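Local coordinates for polyketide synthase (Lyngbya majuscula 19L, PDB 3QIT), which probably hydrolyses the thioester of the finished curacin A chain and promotes its decarboxylation to a terminal alkene, at residues H33-G39 with P59-G65; M72-Y76 with D202-R206; T146-L151 with I210-N214; P155-F160 with V197-A203. One frame throughout, in Å; residues are numbered along the deposited sequence. Where two conformers were deposited one is given.

Interaction 1 is the deepest of the four: it joins two loops that leave neighbouring strands of the central sheet, and its chemistry is dominated by imidazoles and backbone amides. The others lie farther out. Interaction 2 is still buried and pairs one short phenol-carboxylate bond with apolar packing; interaction 3, at the surface, is apolar alone; interaction 4, partly buried, combines an aromatic cluster with a backbone bridge. Interactions 2 and 4 share D202 and A203, and D202 N probably bonds G63 O of interaction 1. Y150 of interaction 3 bonds I204 O of interaction 2. Interactions 2 and 3 touch the second subunit, interaction 1 does so only through F62, and interaction 4 does not.

Interaction 1: H33-G39 with P59-G65; sequences HGILEQG and PDLFGHG
The imidazole of H33 meets the 59-65 loop with its rim: P59 O, D60 CA, L61 N and H64 CD2 all lie near the ring plane, while Q38 N and E37 C of its own loop cover one face. H64 likewise presents its rim, with L36 N, E37 O and the CD1 methyl of I35 round it. The two rings are turned 51° apart, and H33 CE1 approaches H64 CD2 to 3.5 Å, an oblique pairing.

Each imidazole is fixed by two bonds. H33 ND1 donates to G34 O at 2.8 Å in the ring plane, and NE2 accepts L61 N at 3.0 Å along a nearly straight N-H (176°). H64 ND1 donates to F62 O, and its NE2 takes L36 N at 3.0 Å, a more bent bond. These roles are consistent with both rings carrying a proton on ND1. The HG pair following strand 28-32 and the DLFGHG sequence following strand 55-59 fit the alpha/beta hydrolase fold, in which the first of these loops commonly helps build the oxyanion hole; I35 and L61 both pack on M104, consistent with that place.

With its CG anti to the carbonyl carbon (chi1 -72°), D60 directs OD1 to G39 N, 2.7 Å away and met nearly along the C-O axis. D60 OD2 has its own partners, a salt bridge with R188 and the amide of R66. Two waters complete the seam: one joins H33 N to P59 O, and the other lies 2.7 Å from E37 O and accepts from G65 N.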
loop_
_atom_site.group_PDB
_atom_site.type_symbol
_atom_site.label_atom_id
_atom_site.label_comp_id
_atom_site.label_asym_id
_atom_site.label_seq_id
_atom_site.Cartn_x
_atom_site.Cartn_y
_atom_site.Cartn_z
ATOM N N HIS B 33 -18.648 -1.299 -6.660
ATOM C CA HIS B 33 -19.016 0.122 -6.518
ATOM C C HIS B 33 -17.797 1.060 -6.622
ATOM O O HIS B 33 -16.677 0.615 -6.607
ATOM C CB HIS B 33 -19.769 0.370 -5.184
ATOM C CG HIS B 33 -18.938 0.189 -3.949
ATOM N ND1 HIS B 33 -18.062 1.158 -3.516
ATOM C CD2 HIS B 33 -18.847 -0.827 -3.052
ATOM C CE1 HIS B 33 -17.467 0.755 -2.398
ATOM N NE2 HIS B 33 -17.922 -0.445 -2.098
ATOM N N GLY B 34 -18.062 2.360 -6.745
ATOM C CA GLY B 34 -16.991 3.359 -6.821
ATOM C C GLY B 34 -16.708 4.003 -5.472
ATOM O O GLY B 34 -17.286 3.640 -4.435
ATOM N N ILE B 35 -15.824 4.994 -5.493
ATOM C CA ILE B 35 -15.321 5.565 -4.249
ATOM C C ILE B 35 -16.448 6.232 -3.467
ATOM O O ILE B 35 -17.328 6.891 -4.035
ATOM C CB ILE B 35 -14.140 6.565 -4.537
ATOM C CG1 ILE B 35 -13.339 6.846 -3.275
ATOM C CG2 ILE B 35 -14.634 7.871 -5.153
ATOM C CD1 ILE B 35 -12.511 5.702 -2.832
ATOM N N LEU B 36 -16.379 6.055 -2.151
ATOM C CA LEU B 36 -17.349 6.573 -1.176
ATOM C C LEU B 36 -18.701 5.885 -1.195
ATOM O O LEU B 36 -19.505 6.118 -0.301
ATOM C CB LEU B 36 -17.527 8.095 -1.280
ATOM C CG LEU B 36 -16.242 8.880 -1.195
ATOM C CD1 LEU B 36 -16.590 10.353 -1.162
ATOM C CD2 LEU B 36 -15.416 8.469 0.019
ATOM N N GLU B 37 -18.950 5.022 -2.176
ATOM C CA GLU B 37 -20.255 4.315 -2.203
ATOM C C GLU B 37 -20.244 2.995 -1.410
ATOM O O GLU B 37 -19.497 2.870 -0.443
ATOM C CB GLU B 37 -20.764 4.168 -3.636
ATOM C CG GLU B 37 -21.098 5.558 -4.216
ATOM C CD GLU B 37 -21.873 5.503 -5.513
ATOM O OE1 GLU B 37 -23.092 5.217 -5.484
ATOM O OE2 GLU B 37 -21.252 5.772 -6.559
ATOM N N GLN B 38 -21.109 2.038 -1.769
ATOM C CA GLN B 38 -21.273 0.835 -0.950
ATOM C C GLN B 38 -22.001 -0.186 -1.801
ATOM O O GLN B 38 -22.580 0.166 -2.831
ATOM C CB GLN B 38 -22.125 1.145 0.304
ATOM C CG GLN B 38 -23.458 1.810 -0.014
ATOM C CD GLN B 38 -24.299 2.053 1.225
ATOM O OE1 GLN B 38 -24.447 1.177 2.077
ATOM N NE2 GLN B 38 -24.836 3.262 1.341
ATOM N N GLY B 39 -21.959 -1.442 -1.391
ATOM C CA GLY B 39 -22.586 -2.503 -2.209
ATOM C C GLY B 39 -24.066 -2.303 -2.413
ATOM O O GLY B 39 -24.598 -2.589 -3.496
ATOM N N PRO B 59 -19.634 -6.556 -3.084
ATOM C CA PRO B 59 -18.836 -6.355 -1.852
ATOM C C PRO B 59 -18.749 -4.884 -1.523
ATOM O O PRO B 59 -18.701 -4.035 -2.429
ATOM C CB PRO B 59 -17.443 -6.862 -2.236
ATOM C CG PRO B 59 -17.406 -6.793 -3.711
ATOM C CD PRO B 59 -18.797 -7.036 -4.201
ATOM N N ASP B 60 -18.733 -4.574 -0.226
ATOM C CA ASP B 60 -18.320 -3.244 0.208
ATOM C C ASP B 60 -16.780 -3.233 0.154
ATOM O O ASP B 60 -16.110 -4.082 0.769
ATOM C CB ASP B 60 -18.744 -2.984 1.665
ATOM C CG ASP B 60 -20.252 -2.767 1.852
ATOM O OD1 ASP B 60 -20.931 -2.150 1.007
ATOM O OD2 ASP B 60 -20.768 -3.213 2.902
ATOM N N LEU B 61 -16.185 -2.266 -0.523
ATOM C CA LEU B 61 -14.730 -2.138 -0.491
ATOM C C LEU B 61 -14.297 -1.786 0.932
ATOM O O LEU B 61 -15.101 -1.208 1.682
ATOM C CB LEU B 61 -14.274 -1.085 -1.507
ATOM C CG LEU B 61 -14.550 -1.426 -2.974
ATOM C CD1 LEU B 61 -14.150 -0.238 -3.857
ATOM C CD2 LEU B 61 -13.812 -2.728 -3.387
ATOM N N PHE B 62 -13.072 -2.146 1.332
ATOM C CA PHE B 62 -12.626 -1.808 2.702
ATOM C C PHE B 62 -12.781 -0.315 2.950
ATOM O O PHE B 62 -12.599 0.502 2.035
ATOM C CB PHE B 62 -11.171 -2.216 2.958
ATOM C CG PHE B 62 -10.976 -3.711 3.180
ATOM C CD1 PHE B 62 -11.727 -4.403 4.129
ATOM C CD2 PHE B 62 -10.020 -4.391 2.451
ATOM C CE1 PHE B 62 -11.529 -5.822 4.318
ATOM C CE2 PHE B 62 -9.805 -5.767 2.638
ATOM C CZ PHE B 62 -10.564 -6.480 3.571
ATOM N N GLY B 63 -13.180 0.027 4.171
ATOM C CA GLY B 63 -13.475 1.412 4.530
ATOM C C GLY B 63 -14.825 1.955 4.073
ATOM O O GLY B 63 -15.159 3.091 4.383
ATOM N N HIS B 64 -15.597 1.152 3.335
ATOM C CA HIS B 64 -16.886 1.588 2.778
ATOM C C HIS B 64 -17.981 0.702 3.350
ATOM O O HIS B 64 -17.726 -0.432 3.758
ATOM C CB HIS B 64 -16.914 1.378 1.256
ATOM C CG HIS B 64 -15.978 2.273 0.493
ATOM N ND1 HIS B 64 -14.607 2.115 0.497
ATOM C CD2 HIS B 64 -16.236 3.318 -0.326
ATOM C CE1 HIS B 64 -14.056 3.031 -0.285
ATOM N NE2 HIS B 64 -15.022 3.785 -0.785
ATOM N N GLY B 65 -19.200 1.220 3.388
ATOM C CA GLY B 65 -20.379 0.400 3.734
ATOM C C GLY B 65 -20.216 -0.247 5.096
ATOM O O GLY B 65 -19.884 0.430 6.065
HETATM O O HOH W 1 -19.836 -3.278 -4.847
HETATM O O HOH W 2 -19.599 3.829 2.104
#

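Interaction 2: M72-Y76 with D202-R206; sequences MVTSY and DAIIR
Y76 OH is held from two directions: it donates to D202 OD2 over 2.6 Å and accepts from L70 N. The bond joins a 3-10 turn at 73-75, just ahead of helix 78-91, to an Asx turn in which D202 OD1 accepts I204 N at 3.2 Å. The latter lies in the long insertion between strands 120-126 and 234-239, the position of the lid in alpha/beta hydrolases. OD2 is approached on its anti side, 20° out of the carboxylate plane, and ring and carboxylate are nearly perpendicular (79°). Because D202 CG stands opposite the backbone N (chi1 -166°), one oxygen can serve the phenol while the other closes the turn.

A phenylalanine at Y76 would probably leave D202 OD2 without its short bond and L70 N without its acceptor, so that the carboxylate could turn more easily.

The phenol ring is also packed by isoleucines. I204 CG2 reaches CE2 of Y76 at 3.6 Å, approaching obliquely, and in the conformer given I205 CG1 lies over one ring face; I205 has a second conformer, so this CH-pi contact is less certain. Beside the ring, V73 CG1 presses on I204 CG1 at 3.5 Å, tighter than ordinary carbon-carbon contact.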
loop_
_atom_site.group_PDB
_atom_site.type_symbol
_atom_site.label_atom_id
_atom_site.label_comp_id
_atom_site.label_asym_id
_atom_site.label_seq_id
_atom_site.Cartn_x
_atom_site.Cartn_y
_atom_site.Cartn_z
ATOM N N MET B 72 -4.474 0.873 9.697
ATOM C CA MET B 72 -3.313 1.610 9.194
ATOM C C MET B 72 -3.629 2.233 7.843
ATOM O O MET B 72 -3.839 1.521 6.855
ATOM C CB MET B 72 -2.096 0.740 9.090
ATOM C CG MET B 72 -0.840 1.626 8.882
ATOM S SD MET B 72 0.574 0.746 9.354
ATOM C CE MET B 72 0.407 -0.680 8.292
ATOM N N VAL B 73 -3.623 3.563 7.815
ATOM C CA VAL B 73 -4.094 4.356 6.646
ATOM C C VAL B 73 -3.396 4.007 5.333
ATOM O O VAL B 73 -4.009 4.078 4.264
ATOM C CB VAL B 73 -3.870 5.885 6.886
ATOM C CG1 VAL B 73 -4.362 6.692 5.676
ATOM C CG2 VAL B 73 -4.578 6.340 8.133
ATOM N N THR B 74 -2.115 3.654 5.420
ATOM C CA THR B 74 -1.327 3.300 4.235
ATOM C C THR B 74 -1.787 2.007 3.568
ATOM O O THR B 74 -1.354 1.676 2.462
ATOM C CB THR B 74 0.177 3.200 4.543
ATOM O OG1 THR B 74 0.397 2.290 5.625
ATOM C CG2 THR B 74 0.742 4.561 4.878
ATOM N N SER B 75 -2.678 1.300 4.245
ATOM C CA SER B 75 -3.273 0.058 3.725
ATOM C C SER B 75 -4.269 0.339 2.610
ATOM O O SER B 75 -4.564 -0.555 1.805
ATOM C CB SER B 75 -3.942 -0.745 4.855
ATOM O OG SER B 75 -2.977 -1.150 5.830
ATOM N N TYR B 76 -4.814 1.557 2.569
ATOM C CA TYR B 76 -5.758 1.928 1.504
ATOM C C TYR B 76 -4.985 2.216 0.224
ATOM O O TYR B 76 -4.262 3.226 0.113
ATOM C CB TYR B 76 -6.592 3.152 1.908
ATOM C CG TYR B 76 -7.632 2.878 2.969
ATOM C CD1 TYR B 76 -8.743 2.084 2.697
ATOM C CD2 TYR B 76 -7.507 3.418 4.248
ATOM C CE1 TYR B 76 -9.705 1.840 3.673
ATOM C CE2 TYR B 76 -8.460 3.166 5.250
ATOM C CZ TYR B 76 -9.539 2.373 4.959
ATOM O OH TYR B 76 -10.473 2.184 5.954
ATOM N N ASP B 202 -14.961 5.211 6.279
ATOM C CA ASP B 202 -13.718 5.739 6.879
ATOM C C ASP B 202 -13.394 7.117 6.323
ATOM O O ASP B 202 -13.045 7.229 5.156
ATOM C CB ASP B 202 -12.550 4.786 6.575
ATOM C CG ASP B 202 -11.325 5.063 7.432
ATOM O OD1 ASP B 202 -11.164 6.215 7.909
ATOM O OD2 ASP B 202 -10.515 4.123 7.628
ATOM N N ALA B 203 -13.445 8.151 7.170
ATOM C CA ALA B 203 -13.210 9.533 6.698
ATOM C C ALA B 203 -11.895 9.758 5.951
ATOM O O ALA B 203 -11.783 10.710 5.165
ATOM C CB ALA B 203 -13.308 10.519 7.880
ATOM N N ILE B 204 -10.899 8.915 6.195
ATOM C CA ILE B 204 -9.603 9.106 5.518
ATOM C C ILE B 204 -9.690 8.894 3.995
ATOM O O ILE B 204 -8.869 9.431 3.248
ATOM C CB ILE B 204 -8.502 8.217 6.153
ATOM C CG1 ILE B 204 -7.107 8.801 5.879
ATOM C CG2 ILE B 204 -8.618 6.770 5.692
ATOM C CD1 ILE B 204 -6.714 9.936 6.829
ATOM N N ILE B 205 -10.706 8.159 3.530
ATOM C CA ILE B 205 -10.815 7.768 2.133
ATOM C C ILE B 205 -11.133 8.943 1.215
ATOM O O ILE B 205 -10.783 8.935 0.037
ATOM C CB ILE B 205 -11.870 6.652 1.953
ATOM C CG1 ILE B 205 -11.445 5.410 2.730
ATOM C CG2 ILE B 205 -12.033 6.294 0.484
ATOM C CD1 ILE B 205 -12.445 4.333 2.719
ATOM N N ARG B 206 -11.837 9.925 1.754
ATOM C CA ARG B 206 -12.166 11.100 0.951
ATOM C C ARG B 206 -10.898 11.935 0.699
ATOM O O ARG B 206 -10.540 12.779 1.518
ATOM C CB ARG B 206 -13.237 11.937 1.643
ATOM C CG ARG B 206 -13.777 13.030 0.755
ATOM C CD ARG B 206 -15.127 13.490 1.229
ATOM N NE ARG B 206 -15.969 13.814 0.084
ATOM C CZ ARG B 206 -17.295 13.814 0.112
ATOM N NH1 ARG B 206 -17.980 14.121 -0.986
ATOM N NH2 ARG B 206 -17.930 13.500 1.234
#

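Interaction 3: T146-L151 with I210-N214; sequences TCLDYL and ILGLN
I210 meets the helix first, laying its CG2 methyl between T146 and Y150, one turn apart on helix 140-151. The methyl is 4.0 Å from T146 CG2 and 3.9 Å from Y150 CB, and the side chains cross at roughly a right angle in both pairs. CG2 is opposite the backbone N, with CG1 in the position beside it (chi1 -73°), which brings the short branch rather than the longer one to the helix. The carbonyl O of I210 lies 3.7 Å from C147 CB, and its CA comes closest of all across the contact to that of C147.

L211 follows and enters with its CD2 methyl. This reaches the rim of the Y150 ring, in the ring plane, at 3.7 Å from CD2 of the tyrosine, and meets L151 CD2 at 3.5 Å; C147 SG is a looser neighbour at 4.3 Å. Y150 CG stands anti to its amide nitrogen (chi1 -176°), carrying the ring past L211 so that its hydroxyl can bond I204 O. Farther along, L213 turns to Y76.

The side-chain pairs across the contact are apolar, and the 210-214 segment is poorly ordered, with 208-209 not modelled, so the individual distances deserve moderate weight. C147 and L151 also pack on L79 of the second subunit, and D149 forms a salt bridge with R116 of that subunit. Both segments lie in the insertion between strands 120-126 and 234-239, a position consistent with the lid of an alpha/beta hydrolase.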
loop_
_atom_site.group_PDB
_atom_site.type_symbol
_atom_site.label_atom_id
_atom_site.label_comp_id
_atom_site.label_asym_id
_atom_site.label_seq_id
_atom_site.Cartn_x
_atom_site.Cartn_y
_atom_site.Cartn_z
ATOM N N THR B 146 2.737 15.953 1.003
ATOM C CA THR B 146 1.298 16.105 1.139
ATOM C C THR B 146 0.656 14.792 1.593
ATOM O O THR B 146 -0.239 14.785 2.441
ATOM C CB THR B 146 0.662 16.613 -0.185
ATOM O OG1 THR B 146 1.218 17.898 -0.500
ATOM C CG2 THR B 146 -0.849 16.756 -0.038
ATOM N N CYS B 147 1.143 13.689 1.045
ATOM C CA CYS B 147 0.620 12.367 1.380
ATOM C C CYS B 147 0.921 11.964 2.837
ATOM O O CYS B 147 0.011 11.552 3.571
ATOM C CB CYS B 147 1.185 11.333 0.423
ATOM S SG CYS B 147 0.640 9.652 0.857
ATOM N N LEU B 148 2.173 12.128 3.264
ATOM C CA LEU B 148 2.579 11.789 4.635
ATOM C C LEU B 148 1.861 12.648 5.668
ATOM O O LEU B 148 1.464 12.163 6.735
ATOM C CB LEU B 148 4.093 11.905 4.815
ATOM C CG LEU B 148 4.879 10.602 4.672
ATOM C CD1 LEU B 148 4.650 10.016 3.304
ATOM C CD2 LEU B 148 6.361 10.840 4.926
ATOM N N ASP B 149 1.687 13.929 5.353
ATOM C CA ASP B 149 0.950 14.833 6.255
ATOM C C ASP B 149 -0.505 14.386 6.327
ATOM O O ASP B 149 -1.109 14.367 7.406
ATOM C CB ASP B 149 1.029 16.284 5.761
ATOM C CG ASP B 149 2.423 16.880 5.914
ATOM O OD1 ASP B 149 3.242 16.342 6.688
ATOM O OD2 ASP B 149 2.687 17.903 5.262
ATOM N N TYR B 150 -1.061 14.014 5.182
ATOM C CA TYR B 150 -2.458 13.567 5.180
ATOM C C TYR B 150 -2.661 12.249 5.950
ATOM O O TYR B 150 -3.574 12.149 6.785
ATOM C CB TYR B 150 -3.005 13.474 3.762
ATOM C CG TYR B 150 -4.457 13.105 3.768
ATOM C CD1 TYR B 150 -5.431 14.028 4.187
ATOM C CD2 TYR B 150 -4.860 11.818 3.418
ATOM C CE1 TYR B 150 -6.770 13.690 4.219
ATOM C CE2 TYR B 150 -6.205 11.462 3.455
ATOM C CZ TYR B 150 -7.154 12.407 3.852
ATOM O OH TYR B 150 -8.484 12.066 3.897
ATOM N N LEU B 151 -1.797 11.274 5.681
ATOM C CA LEU B 151 -1.813 9.969 6.368
ATOM C C LEU B 151 -1.817 10.094 7.897
ATOM O O LEU B 151 -2.347 9.212 8.601
ATOM C CB LEU B 151 -0.606 9.125 5.944
ATOM C CG LEU B 151 -0.419 8.622 4.507
ATOM C CD1 LEU B 151 0.997 8.107 4.360
ATOM C CD2 LEU B 151 -1.400 7.535 4.129
ATOM N N ILE B 210 -4.794 12.481 -3.446
ATOM C CA ILE B 210 -3.784 12.752 -2.424
ATOM C C ILE B 210 -3.260 11.449 -1.801
ATOM O O ILE B 210 -2.108 11.383 -1.357
ATOM C CB ILE B 210 -4.311 13.770 -1.369
ATOM C CG1 ILE B 210 -4.355 15.176 -1.984
ATOM C CG2 ILE B 210 -3.460 13.767 -0.094
ATOM C CD1 ILE B 210 -5.477 16.055 -1.471
ATOM N N LEU B 211 -4.101 10.417 -1.787
ATOM C CA LEU B 211 -3.659 9.070 -1.422
ATOM C C LEU B 211 -3.349 8.211 -2.654
ATOM O O LEU B 211 -2.746 7.143 -2.537
ATOM C CB LEU B 211 -4.685 8.363 -0.519
ATOM C CG LEU B 211 -4.828 8.779 0.953
ATOM C CD1 LEU B 211 -5.726 7.801 1.707
ATOM C CD2 LEU B 211 -3.486 8.917 1.662
ATOM N N GLY B 212 -3.758 8.688 -3.829
ATOM C CA GLY B 212 -3.553 7.965 -5.088
ATOM C C GLY B 212 -4.403 6.710 -5.188
ATOM O O GLY B 212 -4.050 5.765 -5.899
ATOM N N LEU B 213 -5.525 6.716 -4.472
ATOM C CA LEU B 213 -6.447 5.582 -4.394
ATOM C C LEU B 213 -7.105 5.262 -5.730
ATOM O O LEU B 213 -7.359 4.096 -6.041
ATOM C CB LEU B 213 -7.540 5.877 -3.365
ATOM C CG LEU B 213 -7.170 5.760 -1.890
ATOM C CD1 LEU B 213 -8.058 6.660 -1.055
ATOM C CD2 LEU B 213 -7.286 4.315 -1.445
ATOM N N ASN B 214 -7.370 6.311 -6.506
ATOM C CA ASN B 214 -8.139 6.217 -7.745
ATOM C C ASN B 214 -7.498 5.364 -8.840
ATOM O O ASN B 214 -8.206 4.825 -9.695
ATOM C CB ASN B 214 -8.456 7.621 -8.283
ATOM C CG ASN B 214 -9.212 8.484 -7.277
ATOM O OD1 ASN B 214 -10.053 7.995 -6.520
ATOM N ND2 ASN B 214 -8.917 9.779 -7.276
#

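Interaction 4: P155-F160 with V197-A203; sequences PQHPIF and VRWSWDA
The ring of H157 lies between A203 and W199: A203 CB is centred over one face, 3.5 Å from the centroid, and W199 CB over the opposite face at 3.7 Å. Its edge, led by CE1, points into the six-membered ring of W201 with the planes 81° apart, an edge-to-face pair. NE2 donates to W201 O at 2.8 Å, from above the carbonyl plane. H157 CG stands anti to the carbonyl carbon (chi1 -77°), which carries the ring into this slot.

An alanine in place of H157 would be likely to open a gap between A203 and W199 and deprive W201 O of its donor.

F160 continues the aromatic cluster, its edge toward one face of the W199 indole, offset, with the planes at 76° and F160 CE2 3.5 Å from W199 CE2. Its backbone forms a single antiparallel, hydrogen-bonded bridge with V197: F160 N to V197 O and V197 N to F160 O are both 2.8 Å.

This bridge ties the end of the 155-160 loop, at F160, to strand 196-199, which forms a two-stranded antiparallel sheet with 190-193. R198 bonds Q191 of that partner strand, while F160 and W199 both pack on helix 163-173.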
loop_
_atom_site.group_PDB
_atom_site.type_symbol
_atom_site.label_atom_id
_atom_site.label_comp_id
_atom_site.label_asym_id
_atom_site.label_seq_id
_atom_site.Cartn_x
_atom_site.Cartn_y
_atom_site.Cartn_z
ATOM N N PRO B 155 -8.879 13.254 9.898
ATOM C CA PRO B 155 -10.065 13.998 9.458
ATOM C C PRO B 155 -11.340 13.453 10.114
ATOM O O PRO B 155 -11.492 12.231 10.314
ATOM C CB PRO B 155 -10.075 13.804 7.927
ATOM C CG PRO B 155 -9.289 12.555 7.699
ATOM C CD PRO B 155 -8.238 12.529 8.783
ATOM N N GLN B 156 -12.206 14.375 10.526
ATOM C CA GLN B 156 -13.463 14.026 11.165
ATOM C C GLN B 156 -14.603 14.249 10.193
ATOM O O GLN B 156 -14.596 15.199 9.414
ATOM C CB GLN B 156 -13.693 14.880 12.420
ATOM C CG GLN B 156 -12.707 14.619 13.556
ATOM C CD GLN B 156 -12.482 13.142 13.840
ATOM O OE1 GLN B 156 -13.413 12.410 14.194
ATOM N NE2 GLN B 156 -11.238 12.695 13.691
ATOM N N HIS B 157 -15.583 13.363 10.230
ATOM C CA HIS B 157 -16.789 13.545 9.425
ATOM C C HIS B 157 -17.648 14.650 10.049
ATOM O O HIS B 157 -17.579 14.894 11.264
ATOM C CB HIS B 157 -17.650 12.280 9.501
ATOM C CG HIS B 157 -17.162 11.147 8.655
ATOM N ND1 HIS B 157 -17.024 11.249 7.288
ATOM C CD2 HIS B 157 -16.868 9.860 8.971
ATOM C CE1 HIS B 157 -16.652 10.081 6.796
ATOM N NE2 HIS B 157 -16.535 9.225 7.798
ATOM N N PRO B 158 -18.488 15.300 9.219
ATOM C CA PRO B 158 -19.492 16.212 9.753
ATOM C C PRO B 158 -20.525 15.451 10.577
ATOM O O PRO B 158 -20.774 14.249 10.342
ATOM C CB PRO B 158 -20.155 16.793 8.491
ATOM C CG PRO B 158 -19.874 15.812 7.413
ATOM C CD PRO B 158 -18.512 15.245 7.748
ATOM N N ILE B 159 -21.098 16.149 11.543
ATOM C CA ILE B 159 -22.151 15.590 12.383
ATOM C C ILE B 159 -23.469 16.149 11.857
ATOM O O ILE B 159 -23.696 17.353 11.946
ATOM C CB ILE B 159 -21.961 16.014 13.839
ATOM C CG1 ILE B 159 -20.568 15.621 14.351
ATOM C CG2 ILE B 159 -23.074 15.418 14.700
ATOM C CD1 ILE B 159 -19.936 16.646 15.283
ATOM N N PHE B 160 -24.317 15.279 11.301
ATOM C CA PHE B 160 -25.630 15.662 10.797
ATOM C C PHE B 160 -26.607 15.540 11.954
ATOM O O PHE B 160 -26.408 14.718 12.861
ATOM C CB PHE B 160 -26.122 14.742 9.667
ATOM C CG PHE B 160 -25.199 14.652 8.487
ATOM C CD1 PHE B 160 -25.121 15.701 7.565
ATOM C CD2 PHE B 160 -24.477 13.492 8.249
ATOM C CE1 PHE B 160 -24.276 15.619 6.439
ATOM C CE2 PHE B 160 -23.631 13.400 7.113
ATOM C CZ PHE B 160 -23.521 14.463 6.229
ATOM N N VAL B 197 -25.586 12.271 13.924
ATOM C CA VAL B 197 -25.085 11.064 13.240
ATOM C C VAL B 197 -23.999 11.464 12.253
ATOM O O VAL B 197 -24.004 12.575 11.743
ATOM C CB VAL B 197 -26.193 10.257 12.511
ATOM C CG1 VAL B 197 -27.280 9.844 13.504
ATOM C CG2 VAL B 197 -26.800 11.055 11.330
ATOM N N ARG B 198 -23.074 10.553 12.013
ATOM C CA ARG B 198 -21.991 10.799 11.068
ATOM C C ARG B 198 -21.938 9.638 10.099
ATOM O O ARG B 198 -22.499 8.556 10.373
ATOM C CB ARG B 198 -20.665 10.918 11.795
ATOM C CG ARG B 198 -20.189 9.621 12.447
ATOM C CD ARG B 198 -18.803 9.784 13.099
ATOM N NE ARG B 198 -18.377 8.539 13.739
ATOM C CZ ARG B 198 -17.225 8.361 14.393
ATOM N NH1 ARG B 198 -16.339 9.346 14.493
ATOM N NH2 ARG B 198 -16.961 7.185 14.947
ATOM N N TRP B 199 -21.250 9.836 8.974
ATOM C CA TRP B 199 -20.980 8.723 8.083
ATOM C C TRP B 199 -20.191 7.631 8.787
ATOM O O TRP B 199 -19.334 7.919 9.613
ATOM C CB TRP B 199 -20.168 9.157 6.866
ATOM C CG TRP B 199 -20.818 10.224 6.001
ATOM C CD1 TRP B 199 -20.283 11.431 5.684
ATOM C CD2 TRP B 199 -22.080 10.143 5.313
ATOM N NE1 TRP B 199 -21.114 12.110 4.818
ATOM C CE2 TRP B 199 -22.247 11.359 4.609
ATOM C CE3 TRP B 199 -23.096 9.161 5.231
ATOM C CZ2 TRP B 199 -23.376 11.627 3.823
ATOM C CZ3 TRP B 199 -24.223 9.426 4.447
ATOM C CH2 TRP B 199 -24.357 10.661 3.760
ATOM N N SER B 200 -20.485 6.377 8.458
ATOM C CA SER B 200 -19.813 5.268 9.130
ATOM C C SER B 200 -18.732 4.611 8.254
ATOM O O SER B 200 -18.045 3.685 8.692
ATOM C CB SER B 200 -20.850 4.252 9.618
ATOM O OG SER B 200 -21.524 3.714 8.510
ATOM N N TRP B 201 -18.552 5.133 7.049
ATOM C CA TRP B 201 -17.379 4.800 6.227
ATOM C C TRP B 201 -16.147 5.584 6.742
ATOM O O TRP B 201 -16.272 6.484 7.577
ATOM C CB TRP B 201 -17.665 4.997 4.731
ATOM C CG TRP B 201 -18.189 6.348 4.297
ATOM C CD1 TRP B 201 -19.510 6.709 4.120
ATOM C CD2 TRP B 201 -17.404 7.512 3.985
ATOM N NE1 TRP B 201 -19.582 8.026 3.669
ATOM C CE2 TRP B 201 -18.303 8.532 3.590
ATOM C CE3 TRP B 201 -16.018 7.770 3.949
ATOM C CZ2 TRP B 201 -17.863 9.808 3.215
ATOM C CZ3 TRP B 201 -15.579 9.046 3.561
ATOM C CH2 TRP B 201 -16.508 10.045 3.208
ATOM N N ASP B 202 -14.961 5.211 6.279
ATOM C CA ASP B 202 -13.718 5.739 6.879
ATOM C C ASP B 202 -13.394 7.117 6.323
ATOM O O ASP B 202 -13.045 7.229 5.156
ATOM C CB ASP B 202 -12.550 4.786 6.575
ATOM C CG ASP B 202 -11.325 5.063 7.432
ATOM O OD1 ASP B 202 -11.164 6.215 7.909
ATOM O OD2 ASP B 202 -10.515 4.123 7.628
ATOM N N ALA B 203 -13.445 8.151 7.170
ATOM C CA ALA B 203 -13.210 9.533 6.698
ATOM C C ALA B 203 -11.895 9.758 5.951
ATOM O O ALA B 203 -11.783 10.710 5.165
ATOM C CB ALA B 203 -13.308 10.519 7.880
HETATM O O HOH W 3 -15.447 11.178 12.238
HETATM O O HOH W 4 -20.913 12.678 8.489
#